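Local coordinates for molybdenum cofactor carrier protein (Chlamydomonas reinhardtii, PDB 2IZ6), which probably binds the molybdenum cofactor and carries it within the cell, protecting it until it is handed on to enzymes that depend on it, at residues 14-19 against 39-44; 32-37 against 55-60; 146-149 against 154-157. One frame throughout, in Å; residues are numbered along the deposited sequence. Where two conformers were deposited one is given.

Contact 1. Residues 14-19 against 39-44; sequences PIIGVM and KQIATH
Ile41 turns its CG1 branch anti to its own carbonyl carbon (chi1 -71°), and an extended second torsion (chi2 164°) carries CD1 away from the helix toward the strand. Ile16 has CG1 beside the backbone N (chi1 -49°), which leaves CG2 anti to that N and facing Ile41, while the longer CG1 arm leads off elsewhere. One methyl thus serves two residues: Ile41 CD1 lies 3.9 Å from Ile16 CG2 and equally 3.9 Å from Val18 CG2. No hydrogen bond joins the segments, and the adhesion is entirely apolar.

Ile16 and Val18, two apart on strand 15-19, expose the same side of the sheet to the helix, whereas Ile15, the residue before Ile16, points away from the helix. This is the first beta-alpha-beta unit of a Rossmann-like parallel sheet, in which helix 28-43 covers the strand on its way to strand 47-51.

At the helix end, Thr43 OG1 donates a hydrogen bond of 2.8 Å to Lys39 O, from above the carbonyl plane. His44 ND1 reaches Gln40 O at 2.8 Å, nearly within its ring plane, and the ring stacks with Trp46.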
loop_
_atom_site.group_PDB
_atom_site.type_symbol
_atom_site.label_atom_id
_atom_site.label_comp_id
_atom_site.label_asym_id
_atom_site.label_seq_id
_atom_site.Cartn_x
_atom_site.Cartn_y
_atom_site.Cartn_z
ATOM N N PRO A 14 2.194 3.946 -25.232
ATOM C CA PRO A 14 3.119 3.327 -24.266
ATOM C C PRO A 14 3.404 4.266 -23.122
ATOM O O PRO A 14 3.375 5.492 -23.303
ATOM C CB PRO A 14 4.375 3.034 -25.130
ATOM C CG PRO A 14 3.865 2.962 -26.532
ATOM C CD PRO A 14 2.714 3.901 -26.605
ATOM N N ILE A 15 3.690 3.671 -21.956
ATOM C CA ILE A 15 4.041 4.393 -20.775
ATOM C C ILE A 15 5.429 3.907 -20.430
ATOM O O ILE A 15 5.676 2.712 -20.260
ATOM C CB ILE A 15 3.098 4.093 -19.654
ATOM C CG1 ILE A 15 1.660 4.542 -20.020
ATOM C CG2 ILE A 15 3.574 4.822 -18.367
ATOM C CD1 ILE A 15 0.658 4.252 -18.918
ATOM N N ILE A 16 6.337 4.829 -20.365
ATOM C CA ILE A 16 7.744 4.559 -19.974
ATOM C C ILE A 16 7.975 5.164 -18.635
ATOM O O ILE A 16 7.844 6.362 -18.441
ATOM C CB ILE A 16 8.770 5.110 -21.035
ATOM C CG1 ILE A 16 8.378 4.685 -22.451
ATOM C CG2 ILE A 16 10.189 4.718 -20.661
ATOM C CD1 ILE A 16 8.133 3.248 -22.693
ATOM N N GLY A 17 8.411 4.317 -17.720
ATOM C CA GLY A 17 8.744 4.753 -16.394
ATOM C C GLY A 17 10.188 5.159 -16.284
ATOM O O GLY A 17 11.054 4.584 -16.900
ATOM N N VAL A 18 10.467 6.196 -15.489
ATOM C CA VAL A 18 11.788 6.644 -15.249
ATOM C C VAL A 18 11.984 6.771 -13.762
ATOM O O VAL A 18 11.185 7.353 -13.062
ATOM C CB VAL A 18 12.092 7.982 -15.937
ATOM C CG1 VAL A 18 13.446 8.585 -15.547
ATOM C CG2 VAL A 18 11.950 7.822 -17.422
ATOM N N MET A 19 13.101 6.240 -13.304
ATOM C CA MET A 19 13.487 6.286 -11.880
ATOM C C MET A 19 14.906 6.743 -11.751
ATOM O O MET A 19 15.762 6.402 -12.559
ATOM C CB MET A 19 13.479 4.895 -11.363
ATOM C CG MET A 19 12.216 4.235 -11.339
ATOM S SD MET A 19 11.333 4.535 -9.784
ATOM C CE MET A 19 12.450 5.526 -8.729
ATOM N N LYS A 39 12.938 14.100 -23.195
ATOM C CA LYS A 39 12.714 14.680 -24.576
ATOM C C LYS A 39 12.431 13.595 -25.549
ATOM O O LYS A 39 11.465 13.683 -26.257
ATOM C CB LYS A 39 13.928 15.568 -24.987
ATOM C CG LYS A 39 14.037 16.809 -24.290
ATOM C CD LYS A 39 15.030 17.686 -25.091
ATOM C CE LYS A 39 15.955 18.480 -24.230
ATOM N NZ LYS A 39 17.130 18.961 -25.109
ATOM N N GLN A 40 13.221 12.531 -25.533
ATOM C CA GLN A 40 13.151 11.504 -26.553
ATOM C C GLN A 40 11.966 10.684 -26.323
ATOM O O GLN A 40 11.317 10.235 -27.270
ATOM C CB GLN A 40 14.470 10.733 -26.587
ATOM C CG GLN A 40 15.619 11.618 -27.031
ATOM C CD GLN A 40 15.446 12.274 -28.408
ATOM O OE1 GLN A 40 14.778 11.715 -29.321
ATOM N NE2 GLN A 40 16.112 13.424 -28.597
ATOM N N ILE A 41 11.635 10.445 -25.050
ATOM C CA ILE A 41 10.424 9.696 -24.775
ATOM C C ILE A 41 9.217 10.412 -25.371
ATOM O O ILE A 41 8.374 9.773 -25.974
ATOM C CB ILE A 41 10.255 9.414 -23.215
ATOM C CG1 ILE A 41 11.303 8.391 -22.782
ATOM C CG2 ILE A 41 8.824 9.148 -22.786
ATOM C CD1 ILE A 41 11.487 8.352 -21.286
ATOM N N ALA A 42 9.055 11.663 -25.101
ATOM C CA ALA A 42 7.931 12.434 -25.653
ATOM C C ALA A 42 7.896 12.502 -27.180
ATOM O O ALA A 42 6.843 12.390 -27.794
ATOM C CB ALA A 42 7.921 13.755 -25.126
ATOM N N THR A 43 9.069 12.612 -27.743
ATOM C CA THR A 43 9.229 12.729 -29.206
ATOM C C THR A 43 8.792 11.459 -29.908
ATOM O O THR A 43 8.221 11.496 -30.994
ATOM C CB THR A 43 10.676 13.065 -29.558
ATOM O OG1 THR A 43 11.073 14.350 -28.970
ATOM C CG2 THR A 43 10.873 13.079 -31.078
ATOM N N HIS A 44 9.004 10.303 -29.246
ATOM C CA HIS A 44 8.476 9.045 -29.699
ATOM C C HIS A 44 7.001 8.824 -29.436
ATOM O O HIS A 44 6.474 7.757 -29.733
ATOM C CB HIS A 44 9.330 7.894 -29.119
ATOM C CG HIS A 44 10.651 7.742 -29.800
ATOM N ND1 HIS A 44 11.709 8.576 -29.544
ATOM C CD2 HIS A 44 11.042 6.924 -30.813
ATOM C CE1 HIS A 44 12.728 8.247 -30.332
ATOM N NE2 HIS A 44 12.362 7.218 -31.083
#

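Contact 2. Residues 32-37 against 55-60; sequences VMANEL and LGVMHE
Ala34 points its methyl straight at the first turn of helix 57-67, whereas Asn35, the next residue, reaches across with its amide beside that turn. Ala34 CB lies 3.4 Å from Val57 O and 3.8 Å from Val57 CG1, so the small side chain meets both the backbone and one branch of the valine. Glu60, one turn further on, closes over the same methyl, its CB 4.0 Å from Ala34 CB.

The polar half of the contact belongs to Asn35 and Glu60, whose CA atoms approach to 4.6 Å. Asn35 ND2 donates a weak, bent hydrogen bond to Glu60 O (3.1 Å, 134° at the hydrogen), and Asn35 CA makes a CH...O contact of 3.4 Å with the same oxygen. One carbonyl is therefore approached by both the side chain and the backbone of a single residue. The glutamate chain bends at its second torsion (chi2 -67°), which brings OE1 to 3.4 Å from Asn35 CB; the amide and carboxylate planes are 62° apart. The other carboxylate oxygen, OE2, has its stronger partner outside the contact, in a salt bridge with Lys63 NZ. With an alanine in place of the asparagine, Glu60 O would probably lose this weak donor and a gap would be likely to open beside the carboxylate.

Below these polar groups, Leu37 and Val57 both pack on Val18 and on Val114, tying the pair of helices to the sheet. Gly56 takes the N-cap position of the second helix, just ahead of Val57. Helices 28-43 and 57-67, meeting closely at an alanine, lie side by side on one face of the parallel sheet, as in Rossmann-like folds.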
loop_
_atom_site.group_PDB
_atom_site.type_symbol
_atom_site.label_atom_id
_atom_site.label_comp_id
_atom_site.label_asym_id
_atom_site.label_seq_id
_atom_site.Cartn_x
_atom_site.Cartn_y
_atom_site.Cartn_z
ATOM N N VAL A 32 21.439 15.770 -16.944
ATOM C CA VAL A 32 21.437 16.083 -18.358
ATOM C C VAL A 32 20.865 14.830 -19.067
ATOM O O VAL A 32 20.012 14.978 -19.943
ATOM C CB VAL A 32 22.859 16.354 -18.891
ATOM C CG1 VAL A 32 22.860 16.442 -20.416
ATOM C CG2 VAL A 32 23.391 17.592 -18.263
ATOM N N MET A 33 21.389 13.664 -18.777
ATOM C CA MET A 33 20.843 12.435 -19.412
ATOM C C MET A 33 19.351 12.272 -19.212
ATOM O O MET A 33 18.614 11.933 -20.127
ATOM C CB MET A 33 21.580 11.194 -18.970
ATOM C CG MET A 33 22.994 11.150 -19.641
ATOM S SD MET A 33 23.688 9.481 -19.633
ATOM C CE MET A 33 23.498 9.195 -17.910
ATOM N N ALA A 34 18.894 12.530 -17.988
ATOM C CA ALA A 34 17.491 12.452 -17.690
ATOM C C ALA A 34 16.635 13.411 -18.487
ATOM O O ALA A 34 15.562 13.012 -19.050
ATOM C CB ALA A 34 17.256 12.603 -16.192
ATOM N N ASN A 35 17.114 14.650 -18.625
ATOM C CA ASN A 35 16.364 15.633 -19.421
ATOM C C ASN A 35 16.246 15.175 -20.898
ATOM O O ASN A 35 15.175 15.280 -21.499
ATOM C CB ASN A 35 17.038 17.031 -19.267
ATOM C CG ASN A 35 16.258 18.113 -19.960
ATOM O OD1 ASN A 35 16.544 18.443 -21.085
ATOM N ND2 ASN A 35 15.146 18.556 -19.350
ATOM N N GLU A 36 17.360 14.729 -21.479
ATOM C CA GLU A 36 17.388 14.258 -22.864
ATOM C C GLU A 36 16.544 13.067 -23.043
ATOM O O GLU A 36 15.856 12.958 -24.042
ATOM C CB GLU A 36 18.803 13.935 -23.294
ATOM C CG GLU A 36 18.919 13.625 -24.795
ATOM C CD GLU A 36 18.532 14.793 -25.782
ATOM O OE1 GLU A 36 18.602 16.001 -25.433
ATOM O OE2 GLU A 36 18.124 14.482 -26.947
ATOM N N LEU A 37 16.624 12.171 -22.057
ATOM C CA LEU A 37 15.795 10.987 -22.121
ATOM C C LEU A 37 14.326 11.386 -22.164
ATOM O O LEU A 37 13.567 10.792 -22.969
ATOM C CB LEU A 37 16.097 10.119 -20.910
ATOM C CG LEU A 37 15.322 8.812 -20.866
ATOM C CD1 LEU A 37 15.842 7.821 -21.852
ATOM C CD2 LEU A 37 15.300 8.250 -19.429
ATOM N N LEU A 55 12.685 17.355 -8.117
ATOM C CA LEU A 55 14.117 17.483 -7.763
ATOM C C LEU A 55 15.184 16.969 -8.742
ATOM O O LEU A 55 15.671 17.751 -9.509
ATOM C CB LEU A 55 14.396 17.022 -6.313
ATOM C CG LEU A 55 14.173 18.026 -5.163
ATOM C CD1 LEU A 55 15.062 17.699 -3.952
ATOM C CD2 LEU A 55 14.372 19.519 -5.556
ATOM N N GLY A 56 15.622 15.732 -8.654
ATOM C CA GLY A 56 16.728 15.227 -9.465
ATOM C C GLY A 56 16.335 14.708 -10.841
ATOM O O GLY A 56 15.737 15.435 -11.607
ATOM N N VAL A 57 16.746 13.476 -11.115
ATOM C CA VAL A 57 16.533 12.790 -12.367
ATOM C C VAL A 57 15.075 12.927 -12.771
ATOM O O VAL A 57 14.787 13.216 -13.949
ATOM C CB VAL A 57 16.895 11.247 -12.241
ATOM C CG1 VAL A 57 16.179 10.378 -13.251
ATOM C CG2 VAL A 57 18.401 11.069 -12.261
ATOM N N MET A 58 14.166 12.681 -11.842
ATOM C CA MET A 58 12.744 12.507 -12.235
ATOM C C MET A 58 12.157 13.855 -12.716
ATOM O O MET A 58 11.447 13.910 -13.714
ATOM C CB MET A 58 11.974 11.838 -11.078
ATOM C CG MET A 58 12.508 10.439 -10.917
ATOM S SD MET A 58 11.524 9.337 -9.893
ATOM C CE MET A 58 11.830 10.190 -8.464
ATOM N N HIS A 59 12.534 14.935 -12.044
ATOM C CA HIS A 59 12.106 16.256 -12.446
ATOM C C HIS A 59 12.700 16.653 -13.793
ATOM O O HIS A 59 12.047 17.188 -14.650
ATOM C CB HIS A 59 12.453 17.258 -11.364
ATOM C CG HIS A 59 12.071 18.661 -11.704
ATOM N ND1 HIS A 59 10.777 19.055 -11.994
ATOM C CD2 HIS A 59 12.839 19.765 -11.829
ATOM C CE1 HIS A 59 10.772 20.346 -12.286
ATOM N NE2 HIS A 59 12.005 20.809 -12.162
ATOM N N GLU A 60 13.963 16.326 -13.996
ATOM C CA GLU A 60 14.589 16.613 -15.292
ATOM C C GLU A 60 13.928 15.886 -16.442
ATOM O O GLU A 60 13.744 16.486 -17.496
ATOM C CB GLU A 60 16.092 16.326 -15.278
ATOM C CG GLU A 60 16.902 17.360 -14.466
ATOM C CD GLU A 60 16.874 18.715 -15.134
ATOM O OE1 GLU A 60 16.674 18.783 -16.354
ATOM O OE2 GLU A 60 17.012 19.730 -14.419
#

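Contact 3. Residues 146-149 against 154-157; sequences FFTS and LVHV
The last beta-alpha-beta unit of the parallel sheet, strand 134-137, helix 141-150 and strand 155-158, contains this contact, in which the end of the helix lies against the start of the strand that follows it. Val155 is the residue that the helix covers. Its CG2, the branch anti to the carbonyl carbon, sits 3.4 Å from Phe147 O and 4.1 Å from Phe147 CB. The other branch, CG1, stands anti to the backbone N (chi1 175°) and comes to 3.7 Å from Thr148 OG1. The valine thus spreads its two methyls over neighbouring residues of one helical turn, touching a backbone carbonyl with one and a hydroxyl oxygen with the other.

No direct hydrogen bond crosses between the segments, but a water does the joining. It donates to Thr148 OG1 at 2.6 Å and to Val155 O at 3.0 Å, linking the helix side chain to the strand backbone at the edge of the apolar patch. Thr148 OG1 is also hydrogen-bonded to Glu144 O, one turn back in the helix, which fixes the rotation of the hydroxyl group. Val157 lies further along the strand, its CG2 4.4 Å from Thr148 OG1.

Phe147 starts toward Val155 with CB, but its first torsion (chi1 -73°) leads the ring away from the strand. One face of that ring receives Phe146 CD2, 3.9 Å above its centre. Ser149 OG hydrogen-bonds to Phe146 O in the carbonyl plane.

Beyond the two segments, Phe147 packs on Val124 and Leu128 of helix 118-129, while Leu136 of strand 134-137 touches both Phe147 and Val155. The rings of Phe146 and Phe147 also meet Phe146 of the third subunit, the second pair edge-to-face, so the helix lies between its own sheet and a neighbouring chain.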
loop_
_atom_site.group_PDB
_atom_site.type_symbol
_atom_site.label_atom_id
_atom_site.label_comp_id
_atom_site.label_asym_id
_atom_site.label_seq_id
_atom_site.Cartn_x
_atom_site.Cartn_y
_atom_site.Cartn_z
ATOM N N PHE A 146 24.920 -6.867 -10.890
ATOM C CA PHE A 146 23.955 -7.416 -9.936
ATOM C C PHE A 146 22.565 -7.653 -10.567
ATOM O O PHE A 146 22.034 -8.767 -10.548
ATOM C CB PHE A 146 23.859 -6.548 -8.701
ATOM C CG PHE A 146 22.735 -6.988 -7.769
ATOM C CD1 PHE A 146 22.790 -8.200 -7.116
ATOM C CD2 PHE A 146 21.594 -6.202 -7.613
ATOM C CE1 PHE A 146 21.707 -8.609 -6.256
ATOM C CE2 PHE A 146 20.570 -6.572 -6.755
ATOM C CZ PHE A 146 20.609 -7.756 -6.118
ATOM N N PHE A 147 22.040 -6.647 -11.285
ATOM C CA PHE A 147 20.700 -6.772 -11.841
ATOM C C PHE A 147 20.738 -7.753 -12.957
ATOM O O PHE A 147 19.828 -8.553 -13.153
ATOM C CB PHE A 147 20.101 -5.366 -12.240
ATOM C CG PHE A 147 19.715 -4.557 -11.048
ATOM C CD1 PHE A 147 20.363 -3.436 -10.710
ATOM C CD2 PHE A 147 18.725 -5.022 -10.196
ATOM C CE1 PHE A 147 20.037 -2.738 -9.518
ATOM C CE2 PHE A 147 18.384 -4.304 -9.024
ATOM C CZ PHE A 147 19.047 -3.225 -8.705
ATOM N N THR A 148 21.824 -7.747 -13.738
ATOM C CA THR A 148 21.941 -8.807 -14.764
ATOM C C THR A 148 21.977 -10.226 -14.169
ATOM O O THR A 148 21.420 -11.146 -14.757
ATOM C CB THR A 148 23.174 -8.595 -15.683
ATOM O OG1 THR A 148 23.076 -7.317 -16.304
ATOM C CG2 THR A 148 23.294 -9.735 -16.736
ATOM N N SER A 149 22.596 -10.412 -13.031
ATOM C CA SER A 149 22.510 -11.728 -12.349
ATOM C C SER A 149 21.099 -12.082 -11.892
ATOM O O SER A 149 20.798 -13.279 -11.816
ATOM C CB SER A 149 23.443 -11.824 -11.120
ATOM O OG SER A 149 23.053 -11.013 -9.979
ATOM N N LEU A 154 15.913 -9.697 -18.873
ATOM C CA LEU A 154 15.080 -8.484 -18.720
ATOM C C LEU A 154 15.882 -7.226 -18.473
ATOM O O LEU A 154 15.287 -6.189 -18.464
ATOM C CB LEU A 154 14.102 -8.676 -17.528
ATOM C CG LEU A 154 12.942 -9.700 -17.748
ATOM C CD1 LEU A 154 12.087 -9.892 -16.524
ATOM C CD2 LEU A 154 12.133 -9.251 -18.838
ATOM N N VAL A 155 17.209 -7.333 -18.270
ATOM C CA VAL A 155 18.046 -6.172 -17.905
ATOM C C VAL A 155 18.847 -5.742 -19.112
ATOM O O VAL A 155 19.549 -6.513 -19.719
ATOM C CB VAL A 155 18.939 -6.531 -16.722
ATOM C CG1 VAL A 155 19.898 -5.421 -16.386
ATOM C CG2 VAL A 155 18.113 -6.739 -15.512
ATOM N N HIS A 156 18.684 -4.484 -19.496
ATOM C CA HIS A 156 19.312 -3.913 -20.664
ATOM C C HIS A 156 20.207 -2.776 -20.153
ATOM O O HIS A 156 19.765 -1.818 -19.542
ATOM C CB HIS A 156 18.317 -3.403 -21.685
ATOM C CG HIS A 156 17.384 -4.449 -22.185
ATOM N ND1 HIS A 156 16.271 -4.878 -21.481
ATOM C CD2 HIS A 156 17.401 -5.148 -23.340
ATOM C CE1 HIS A 156 15.664 -5.827 -22.187
ATOM N NE2 HIS A 156 16.342 -6.026 -23.294
ATOM N N VAL A 157 21.477 -2.929 -20.370
ATOM C CA VAL A 157 22.415 -1.899 -19.970
ATOM C C VAL A 157 22.622 -0.948 -21.154
ATOM O O VAL A 157 23.025 -1.372 -22.245
ATOM C CB VAL A 157 23.733 -2.562 -19.461
ATOM C CG1 VAL A 157 24.735 -1.548 -19.193
ATOM C CG2 VAL A 157 23.480 -3.328 -18.217
HETATM O O HOH W 1 22.239 -7.385 -18.768
#

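In the fold
Contacts 1 and 2 form one continuous region, their centres about 11 Å apart. They share helix 28-43, and their segments alternate along the chain; the helix packs on strand 15-19 in one and on helix 57-67 in the other. The two contacts touch through Val18. Contact 3 comes later in sequence and stands apart, with its centre about 20 Å from that of contact 1 and 22 Å from that of contact 2. It reaches the same parallel sheet at one of its two outermost strands within the chain, 155-158. Together they sample the central and edge parts of a single Rossmann-like domain, the edge helix also meeting another subunit.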